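Local coordinates for protein probable dehydrogenase (Bordetella bronchiseptica, PDB 3MOI) that is probably an NAD(P)-dependent oxidoreductase of the Gfo/Idh/MocA family, with a nucleotide-binding Rossmann domain and a mixed-sheet C-terminal domain, at residues Tyr176-Leu179 against Pro180-Ile183; Pro96-Ser100 against Arg101-Asp105; Gly365-Thr368 against Leu369-Leu373. All coordinates share one frame; numbering follows the deposited sequence.

From the N terminus, contact 2 comes first. It caps helix 101-114 at the end of the loop that leaves strand 90-93 of the parallel Rossmann sheet. Contact 1 follows, at the turn from helix 174-177 into helix 179-190. Contact 3 is last, inside helix 362-381. All three are local and in series: none closes a long loop, nests or crosses another. Contacts 2 and 3 share two salt bridges and apolar packing. Contacts 1 and 3 pack through Pro180, Ile183, Val371 and Cys372. Contacts 1 and 2 touch through Pro96 and Leu99 against Tyr176 and Asn177. Helix 362-381 therefore touches both the Rossmann helix 101-114 and the helix pair beside the mixed sheet.

Contact 1: Tyr176-Leu179 against Pro180-Ile183; sequences YNQL and PHQI
His181 packs beside the carbonyl oxygen of Gln178, three residues back in the chain. Its CB lies 3.3 Å from Gln178 O, and the same oxygen accepts a bent bond (137°) from the backbone N of His181 at 2.8 Å. The imidazole leans obliquely against the oxygen, with His181 CD2 3.8 Å from Gln178 O. CG of His181 lies beside its own backbone N (chi1 -65°), and this turns the ring back toward residues 177 and 178. Phe300 meets the same ring edge-to-face, and Lys95 and Arg124 also touch His181.

Pro180 turns its ring back toward the preceding helix. Its CG is 3.5 Å from Tyr176 O, and its CD is 3.5 Å from Leu179 CB. Proline has no N-H to give; the first backbone bond across the turn comes from His181.

Leu179 O takes two donors. Ile183 N binds it at 2.9 Å and almost straight (168°), while the bond from Gln182 N is weak. CG1 of Ile183 packs against the same Leu179 O, 3.3 Å away. Leu179 CD1 touches Gln182 OE1 at 3.7 Å, the two side chains crossing at a slant. NE2 of Gln182 is held by Val229 O in strand 225-231.

Asn177 ND2 is bound by the carbonyls of Gly171 and Gly173. The glycine-rich run, the short helix and the histidine in the first turn of the next helix match the pattern that carries the active-site histidine in Gfo/Idh/MocA dehydrogenases, so His181 probably lines the substrate site.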
ATOM      1  N   TYR A 176     -15.568   1.961  11.744  1.00 34.45           N
ATOM      2  CA  TYR A 176     -16.569   3.006  11.649  1.00 34.56           C
ATOM      3  C   TYR A 176     -16.025   4.437  11.809  1.00 33.75           C
ATOM      4  O   TYR A 176     -16.700   5.415  11.486  1.00 33.35           O
ATOM      5  CB  TYR A 176     -17.581   2.777  12.755  1.00 34.48           C
ATOM      6  CG  TYR A 176     -18.375   1.531  12.645  1.00 34.28           C
ATOM      7  CD1 TYR A 176     -19.259   1.344  11.562  1.00 34.75           C
ATOM      8  CD2 TYR A 176     -18.335   0.546  13.660  1.00 31.96           C
ATOM      9  CE1 TYR A 176     -20.038   0.185  11.468  1.00 32.70           C
ATOM     10  CE2 TYR A 176     -19.087  -0.636  13.559  1.00 29.13           C
ATOM     11  CZ  TYR A 176     -19.960  -0.799  12.480  1.00 31.10           C
ATOM     12  OH  TYR A 176     -20.799  -1.908  12.399  1.00 30.79           O
ATOM     13  N   ASN A 177     -14.821   4.559  12.340  1.00 34.07           N
ATOM     14  CA  ASN A 177     -14.284   5.882  12.754  1.00 33.79           C
ATOM     15  C   ASN A 177     -13.089   6.333  11.900  1.00 33.52           C
ATOM     16  O   ASN A 177     -12.604   7.468  12.038  1.00 34.28           O
ATOM     17  CB  ASN A 177     -13.936   5.797  14.239  1.00 32.64           C
ATOM     18  CG  ASN A 177     -15.177   5.469  15.082  1.00 35.54           C
ATOM     19  OD1 ASN A 177     -16.064   6.296  15.219  1.00 36.35           O
ATOM     20  ND2 ASN A 177     -15.262   4.240  15.609  1.00 38.92           N
ATOM     21  N   GLN A 178     -12.574   5.437  11.052  1.00 32.77           N
ATOM     22  CA  GLN A 178     -11.401   5.767  10.232  1.00 31.97           C
ATOM     23  C   GLN A 178     -11.557   5.314   8.748  1.00 31.68           C
ATOM     24  O   GLN A 178     -11.423   6.091   7.795  1.00 31.14           O
ATOM     25  CB  GLN A 178     -10.171   5.171  10.883  1.00 32.00           C
ATOM     26  CG  GLN A 178      -9.748   5.843  12.232  1.00 31.83           C
ATOM     27  CD  GLN A 178      -9.186   7.269  11.991  1.00 32.32           C
ATOM     28  OE1 GLN A 178      -9.931   8.261  11.959  1.00 30.01           O
ATOM     29  NE2 GLN A 178      -7.897   7.349  11.752  1.00 26.86           N
ATOM     30  N   LEU A 179     -11.872   4.060   8.545  1.00 31.63           N
ATOM     31  CA  LEU A 179     -12.023   3.548   7.212  1.00 31.94           C
ATOM     32  C   LEU A 179     -12.992   4.415   6.350  1.00 31.98           C
ATOM     33  O   LEU A 179     -12.773   4.601   5.161  1.00 31.26           O
ATOM     34  CB  LEU A 179     -12.522   2.117   7.326  1.00 32.14           C
ATOM     35  CG  LEU A 179     -11.495   1.000   7.160  1.00 34.25           C
ATOM     36  CD1 LEU A 179     -10.080   1.360   7.626  1.00 35.33           C
ATOM     37  CD2 LEU A 179     -11.988  -0.348   7.731  1.00 33.96           C
ATOM     38  N   PRO A 180     -14.058   4.972   6.954  1.00 31.60           N
ATOM     39  CA  PRO A 180     -14.910   5.771   6.074  1.00 31.37           C
ATOM     40  C   PRO A 180     -14.158   6.914   5.374  1.00 30.88           C
ATOM     41  O   PRO A 180     -14.481   7.268   4.234  1.00 30.31           O
ATOM     42  CB  PRO A 180     -16.057   6.271   6.997  1.00 31.12           C
ATOM     43  CG  PRO A 180     -16.211   5.184   7.987  1.00 32.57           C
ATOM     44  CD  PRO A 180     -14.710   4.684   8.231  1.00 32.04           C
ATOM     45  N   HIS A 181     -13.127   7.449   6.003  1.00 31.53           N
ATOM     46  CA  HIS A 181     -12.339   8.492   5.339  1.00 31.49           C
ATOM     47  C   HIS A 181     -11.669   7.983   4.055  1.00 30.67           C
ATOM     48  O   HIS A 181     -11.659   8.671   3.030  1.00 31.14           O
ATOM     49  CB  HIS A 181     -11.306   9.070   6.297  1.00 32.64           C
ATOM     50  CG  HIS A 181     -11.885   9.809   7.459  1.00 33.15           C
ATOM     51  ND1 HIS A 181     -12.841  10.803   7.315  1.00 35.68           N
ATOM     52  CD2 HIS A 181     -11.576   9.766   8.778  1.00 36.17           C
ATOM     53  CE1 HIS A 181     -13.159  11.282   8.507  1.00 37.57           C
ATOM     54  NE2 HIS A 181     -12.383  10.692   9.413  1.00 39.70           N
ATOM     55  N   GLN A 182     -11.199   6.760   4.064  1.00 29.21           N
ATOM     56  CA  GLN A 182     -10.592   6.227   2.873  1.00 29.49           C
ATOM     57  C   GLN A 182     -11.671   5.838   1.889  1.00 30.12           C
ATOM     58  O   GLN A 182     -11.564   6.095   0.693  1.00 32.22           O
ATOM     59  CB  GLN A 182      -9.709   5.022   3.226  1.00 29.92           C
ATOM     60  CG  GLN A 182      -8.503   5.408   4.060  1.00 29.96           C
ATOM     61  CD  GLN A 182      -7.728   4.282   4.587  1.00 33.00           C
ATOM     62  OE1 GLN A 182      -8.289   3.382   5.139  1.00 42.99           O
ATOM     63  NE2 GLN A 182      -6.401   4.325   4.458  1.00 34.63           N
ATOM     64  N   ILE A 183     -12.740   5.227   2.379  1.00 29.21           N
ATOM     65  CA  ILE A 183     -13.733   4.756   1.485  1.00 28.42           C
ATOM     66  C   ILE A 183     -14.305   5.972   0.781  1.00 29.58           C
ATOM     67  O   ILE A 183     -14.473   5.956  -0.416  1.00 28.49           O
ATOM     68  CB  ILE A 183     -14.838   3.998   2.218  1.00 28.86           C
ATOM     69  CG1 ILE A 183     -14.305   2.717   2.874  1.00 29.22           C
ATOM     70  CG2 ILE A 183     -16.026   3.645   1.276  1.00 23.53           C
ATOM     71  CD1 ILE A 183     -15.341   2.089   3.818  1.00 26.85           C
TER

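Contact 2: Pro96-Ser100 against Arg101-Asp105; sequences PLTLS and RDEAD
Arg101 opens helix 101-114 directly after the N-cap Ser100, and its side chain leads away from the loop. The chain bends at chi3 (108°), and the guanidinium NH2 makes a salt bridge to Glu370 OE2. The aliphatic part also packs on Leu373 of the same helix 362-381.

Asp102 touches lightly. Its CB is 3.9 Å from Ser100 OG.

Glu103 brings the capping bond. Its backbone N points at Ser100 OG, 3.0 Å away and nearly straight (168°). The Ser100 side chain thus binds an N-H of the first turn that has no helical carbonyl before it. CG of Glu103 lies beside the backbone N (chi1 -74°), which lays it 3.3 Å from Ser100 OG. The helix is one of those flanking the parallel sheet of the Rossmann fold. The loop before it leaves strand 90-93 and includes Pro96, whose preceding peptide is cis. Pro96 probably ends the Glu-Lys-Pro signature of Gfo/Idh/MocA enzymes. It also packs on Asn177 of helix 174-177.

Ala104 makes the first full helical bond here, from its N to Ser100 O at 2.9 Å. Its methyl carbon CB lies near the loop, 4.0 Å from Thr98 OG1 and 4.5 Å from Leu97 CD1. Lys366 of helix 362-381 touches it.

Asp105 lies beyond the cap. Its N bonds to Arg101 O at 2.9 Å, and its OD1 forms a salt bridge with Lys366 NZ.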
ATOM      1  N   PRO A  96     -19.791   8.677  12.383  1.00 42.41           N
ATOM      2  CA  PRO A  96     -20.574   7.760  11.581  1.00 42.51           C
ATOM      3  C   PRO A  96     -21.967   8.302  11.325  1.00 41.62           C
ATOM      4  O   PRO A  96     -22.543   8.905  12.214  1.00 40.84           O
ATOM      5  CB  PRO A  96     -20.628   6.499  12.452  1.00 43.00           C
ATOM      6  CG  PRO A  96     -19.485   6.603  13.393  1.00 42.50           C
ATOM      7  CD  PRO A  96     -19.343   8.062  13.648  1.00 43.28           C
ATOM      8  N   LEU A  97     -22.476   8.139  10.111  1.00 40.79           N
ATOM      9  CA  LEU A  97     -23.901   8.443   9.846  1.00 40.42           C
ATOM     10  C   LEU A  97     -24.775   7.722  10.882  1.00 40.18           C
ATOM     11  O   LEU A  97     -25.494   8.384  11.646  1.00 41.18           O
ATOM     12  CB  LEU A  97     -24.322   7.950   8.456  1.00 40.06           C
ATOM     13  CG  LEU A  97     -25.252   8.728   7.523  1.00 40.93           C
ATOM     14  CD1 LEU A  97     -26.249   7.812   6.825  1.00 41.18           C
ATOM     15  CD2 LEU A  97     -25.950   9.916   8.151  1.00 43.20           C
ATOM     16  N   THR A  98     -24.718   6.380  10.866  1.00 38.85           N
ATOM     17  CA  THR A  98     -25.430   5.503  11.750  1.00 38.64           C
ATOM     18  C   THR A  98     -24.698   4.192  11.623  1.00 38.69           C
ATOM     19  O   THR A  98     -23.998   3.975  10.627  1.00 37.10           O
ATOM     20  CB  THR A  98     -26.758   4.991  11.217  1.00 39.64           C
ATOM     21  OG1 THR A  98     -27.098   5.585   9.950  1.00 44.30           O
ATOM     22  CG2 THR A  98     -27.794   5.050  12.213  1.00 35.57           C
ATOM     23  N   LEU A  99     -25.000   3.272  12.549  1.00 37.84           N
ATOM     24  CA  LEU A  99     -24.528   1.907  12.496  1.00 37.66           C
ATOM     25  C   LEU A  99     -25.577   0.989  11.869  1.00 36.36           C
ATOM     26  O   LEU A  99     -25.280  -0.162  11.548  1.00 35.53           O
ATOM     27  CB  LEU A  99     -24.274   1.408  13.905  1.00 39.03           C
ATOM     28  CG  LEU A  99     -22.917   1.549  14.613  1.00 42.30           C
ATOM     29  CD1 LEU A  99     -22.119   2.758  14.153  1.00 40.72           C
ATOM     30  CD2 LEU A  99     -23.147   1.486  16.160  1.00 43.15           C
ATOM     31  N   SER A 100     -26.771   1.503  11.652  1.00 34.67           N
ATOM     32  CA  SER A 100     -27.912   0.661  11.318  1.00 34.91           C
ATOM     33  C   SER A 100     -28.559   0.961   9.905  1.00 34.87           C
ATOM     34  O   SER A 100     -29.034   2.043   9.644  1.00 34.71           O
ATOM     35  CB  SER A 100     -28.929   0.844  12.437  1.00 33.32           C
ATOM     36  OG  SER A 100     -30.236   0.779  11.954  1.00 34.18           O
ATOM     37  N   ARG A 101     -28.626  -0.018   9.031  1.00 34.39           N
ATOM     38  CA  ARG A 101     -29.269   0.205   7.772  1.00 34.81           C
ATOM     39  C   ARG A 101     -30.704   0.732   7.859  1.00 34.49           C
ATOM     40  O   ARG A 101     -31.093   1.617   7.083  1.00 34.08           O
ATOM     41  CB  ARG A 101     -29.242  -1.077   7.002  1.00 36.27           C
ATOM     42  CG  ARG A 101     -27.796  -1.531   6.550  1.00 41.13           C
ATOM     43  CD  ARG A 101     -27.741  -2.992   6.189  1.00 51.01           C
ATOM     44  NE  ARG A 101     -27.596  -3.160   4.735  1.00 60.17           N
ATOM     45  CZ  ARG A 101     -28.583  -3.303   3.836  1.00 64.08           C
ATOM     46  NH1 ARG A 101     -29.865  -3.303   4.217  1.00 64.68           N
ATOM     47  NH2 ARG A 101     -28.267  -3.439   2.526  1.00 64.21           N
ATOM     48  N   ASP A 102     -31.494   0.206   8.782  1.00 33.96           N
ATOM     49  CA  ASP A 102     -32.845   0.674   8.978  1.00 33.88           C
ATOM     50  C   ASP A 102     -32.860   2.153   9.351  1.00 32.76           C
ATOM     51  O   ASP A 102     -33.700   2.941   8.862  1.00 31.57           O
ATOM     52  CB  ASP A 102     -33.532  -0.089  10.120  1.00 34.35           C
ATOM     53  CG  ASP A 102     -33.799  -1.548   9.804  1.00 39.46           C
ATOM     54  OD1 ASP A 102     -34.027  -1.926   8.622  1.00 42.65           O
ATOM     55  OD2 ASP A 102     -33.844  -2.342  10.793  1.00 47.37           O
ATOM     56  N   GLU A 103     -31.993   2.515  10.284  1.00 31.75           N
ATOM     57  CA  GLU A 103     -31.845   3.926  10.600  1.00 32.57           C
ATOM     58  C   GLU A 103     -31.546   4.738   9.332  1.00 32.05           C
ATOM     59  O   GLU A 103     -32.219   5.751   9.008  1.00 31.52           O
ATOM     60  CB  GLU A 103     -30.779   4.176  11.665  1.00 32.57           C
ATOM     61  CG  GLU A 103     -31.268   3.757  13.067  1.00 34.03           C
ATOM     62  CD  GLU A 103     -30.406   4.253  14.265  1.00 34.98           C
ATOM     63  OE1 GLU A 103     -29.508   5.090  14.098  1.00 30.19           O
ATOM     64  OE2 GLU A 103     -30.658   3.794  15.422  1.00 39.08           O
ATOM     65  N   ALA A 104     -30.537   4.295   8.617  1.00 31.49           N
ATOM     66  CA  ALA A 104     -30.160   4.998   7.416  1.00 31.78           C
ATOM     67  C   ALA A 104     -31.370   5.147   6.483  1.00 31.86           C
ATOM     68  O   ALA A 104     -31.509   6.139   5.854  1.00 30.28           O
ATOM     69  CB  ALA A 104     -29.072   4.322   6.766  1.00 30.82           C
ATOM     70  N   ASP A 105     -32.268   4.182   6.449  1.00 33.15           N
ATOM     71  CA  ASP A 105     -33.447   4.298   5.605  1.00 34.38           C
ATOM     72  C   ASP A 105     -34.377   5.307   6.185  1.00 34.99           C
ATOM     73  O   ASP A 105     -34.947   6.059   5.441  1.00 36.06           O
ATOM     74  CB  ASP A 105     -34.194   2.958   5.409  1.00 33.61           C
ATOM     75  CG  ASP A 105     -33.443   2.006   4.467  1.00 36.48           C
ATOM     76  OD1 ASP A 105     -32.484   2.472   3.747  1.00 37.05           O
ATOM     77  OD2 ASP A 105     -33.799   0.806   4.432  1.00 36.43           O
TER

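Contact 3: Gly365-Thr368 against Leu369-Leu373; sequences GKDT and LEVCL
Residues 365-373 form about two and a half turns of the long C-terminal helix 362-381, which packs on helices 101-114 and 179-190. Four successive i to i+4 bonds run through it. Leu369 N binds Gly365 O, and Glu370 N binds Lys366 O, both at 2.8 Å. Val371 N binds Asp367 O. Cys372 N to Thr368 O is the straightest of the four, at 176°.

On one flank Lys366 and Glu370 cross at a slant. The lysine is fully extended, with CG opposite the backbone N (chi1 179°), and its CE lies 3.4 Å from Glu370 OE2. Lys366 NZ is 4.2 Å from Glu370 OE2, beyond a salt bridge. The ammonium is instead paired with Asp105. Glu370 bridges to Arg101 through OE2 and to Arg387 through OE1. CG of Glu370 rests 3.6 Å from Lys366 O, beside the hydrogen bond from its own N. The two opposite charges probably still attract each other weakly.

Next on the helix, Val371 CG2 lies 3.4 Å from Asp367 O and 4.1 Å from Asp367 OD2. The two carboxylate oxygens are held by salt bridges, OD1 to Arg387 and OD2 to Lys187.

The remaining side is mostly apolar and buried. Leu369 touches Tyr176. Thr368 turns OG1 to the side of its own backbone N (chi1 -68°), where Asp184 bonds to it. Thr368 and Cys372 meet Pro180, and Cys372 also reaches Ile183.

Polar flanks bound to several chain segments and a mostly apolar buried side make this an amphipathic helix, here packed between the Rossmann and C-terminal parts of a Gfo/Idh/MocA fold.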
ATOM      1  N   GLY A 365     -23.967   8.203   2.254  1.00 28.76           N
ATOM      2  CA  GLY A 365     -23.709   7.727   3.623  1.00 28.64           C
ATOM      3  C   GLY A 365     -24.096   6.266   3.856  1.00 28.94           C
ATOM      4  O   GLY A 365     -23.242   5.453   4.315  1.00 27.83           O
ATOM      5  N   LYS A 366     -25.335   5.901   3.486  1.00 28.53           N
ATOM      6  CA  LYS A 366     -25.759   4.494   3.677  1.00 29.12           C
ATOM      7  C   LYS A 366     -24.815   3.586   2.934  1.00 28.76           C
ATOM      8  O   LYS A 366     -24.377   2.556   3.473  1.00 29.44           O
ATOM      9  CB  LYS A 366     -27.195   4.208   3.213  1.00 29.29           C
ATOM     10  CG  LYS A 366     -27.628   2.743   3.376  1.00 29.05           C
ATOM     11  CD  LYS A 366     -29.063   2.497   2.906  1.00 29.31           C
ATOM     12  CE  LYS A 366     -29.550   1.093   3.311  1.00 31.15           C
ATOM     13  NZ  LYS A 366     -30.967   0.834   2.804  1.00 30.60           N
ATOM     14  N   ASP A 367     -24.498   3.991   1.722  1.00 28.27           N
ATOM     15  CA  ASP A 367     -23.581   3.269   0.895  1.00 28.88           C
ATOM     16  C   ASP A 367     -22.215   3.071   1.542  1.00 29.75           C
ATOM     17  O   ASP A 367     -21.680   1.943   1.553  1.00 29.62           O
ATOM     18  CB  ASP A 367     -23.469   3.903  -0.484  1.00 29.05           C
ATOM     19  CG  ASP A 367     -22.528   3.121  -1.377  1.00 30.55           C
ATOM     20  OD1 ASP A 367     -22.992   2.181  -2.126  1.00 32.33           O
ATOM     21  OD2 ASP A 367     -21.315   3.401  -1.253  1.00 28.63           O
ATOM     22  N   THR A 368     -21.686   4.102   2.189  1.00 30.11           N
ATOM     23  CA  THR A 368     -20.441   3.926   2.920  1.00 29.68           C
ATOM     24  C   THR A 368     -20.657   2.993   4.111  1.00 30.89           C
ATOM     25  O   THR A 368     -19.804   2.104   4.446  1.00 32.64           O
ATOM     26  CB  THR A 368     -19.896   5.265   3.347  1.00 29.34           C
ATOM     27  OG1 THR A 368     -19.500   5.958   2.169  1.00 29.76           O
ATOM     28  CG2 THR A 368     -18.693   5.134   4.313  1.00 27.34           C
ATOM     29  N   LEU A 369     -21.783   3.138   4.782  1.00 31.03           N
ATOM     30  CA  LEU A 369     -22.057   2.189   5.880  1.00 30.92           C
ATOM     31  C   LEU A 369     -22.030   0.774   5.289  1.00 31.72           C
ATOM     32  O   LEU A 369     -21.370  -0.087   5.855  1.00 32.38           O
ATOM     33  CB  LEU A 369     -23.360   2.510   6.570  1.00 31.00           C
ATOM     34  CG  LEU A 369     -23.935   1.533   7.598  1.00 30.78           C
ATOM     35  CD1 LEU A 369     -23.035   1.310   8.835  1.00 27.56           C
ATOM     36  CD2 LEU A 369     -25.259   2.049   7.993  1.00 27.93           C
ATOM     37  N   GLU A 370     -22.601   0.537   4.092  1.00 31.25           N
ATOM     38  CA  GLU A 370     -22.653  -0.861   3.604  1.00 30.63           C
ATOM     39  C   GLU A 370     -21.300  -1.352   3.284  1.00 31.18           C
ATOM     40  O   GLU A 370     -21.012  -2.516   3.471  1.00 31.68           O
ATOM     41  CB  GLU A 370     -23.545  -1.042   2.408  1.00 29.71           C
ATOM     42  CG  GLU A 370     -25.011  -0.904   2.769  1.00 32.20           C
ATOM     43  CD  GLU A 370     -25.944  -0.815   1.580  1.00 35.60           C
ATOM     44  OE1 GLU A 370     -25.475  -0.839   0.423  1.00 38.43           O
ATOM     45  OE2 GLU A 370     -27.180  -0.744   1.784  1.00 40.37           O
ATOM     46  N   VAL A 371     -20.438  -0.464   2.802  1.00 31.52           N
ATOM     47  CA  VAL A 371     -19.080  -0.895   2.504  1.00 30.22           C
ATOM     48  C   VAL A 371     -18.350  -1.269   3.805  1.00 30.40           C
ATOM     49  O   VAL A 371     -17.706  -2.297   3.872  1.00 28.46           O
ATOM     50  CB  VAL A 371     -18.310   0.180   1.733  1.00 30.44           C
ATOM     51  CG1 VAL A 371     -16.850  -0.176   1.654  1.00 25.31           C
ATOM     52  CG2 VAL A 371     -18.953   0.398   0.326  1.00 29.56           C
ATOM     53  N   CYS A 372     -18.474  -0.459   4.844  1.00 30.87           N
ATOM     54  CA  CYS A 372     -17.974  -0.899   6.150  1.00 31.94           C
ATOM     55  C   CYS A 372     -18.515  -2.282   6.566  1.00 32.18           C
ATOM     56  O   CYS A 372     -17.744  -3.143   7.023  1.00 33.24           O
ATOM     57  CB  CYS A 372     -18.377   0.073   7.248  1.00 32.08           C
ATOM     58  SG  CYS A 372     -17.657   1.728   7.081  1.00 35.39           S
ATOM     59  N   LEU A 373     -19.816  -2.524   6.415  1.00 31.31           N
ATOM     60  CA  LEU A 373     -20.375  -3.836   6.821  1.00 30.90           C
ATOM     61  C   LEU A 373     -19.751  -4.950   6.004  1.00 30.96           C
ATOM     62  O   LEU A 373     -19.520  -6.042   6.524  1.00 33.21           O
ATOM     63  CB  LEU A 373     -21.918  -3.902   6.719  1.00 30.12           C
ATOM     64  CG  LEU A 373     -22.650  -2.936   7.714  1.00 30.61           C
ATOM     65  CD1 LEU A 373     -24.151  -2.774   7.434  1.00 27.42           C
ATOM     66  CD2 LEU A 373     -22.426  -3.316   9.168  1.00 25.11           C
TER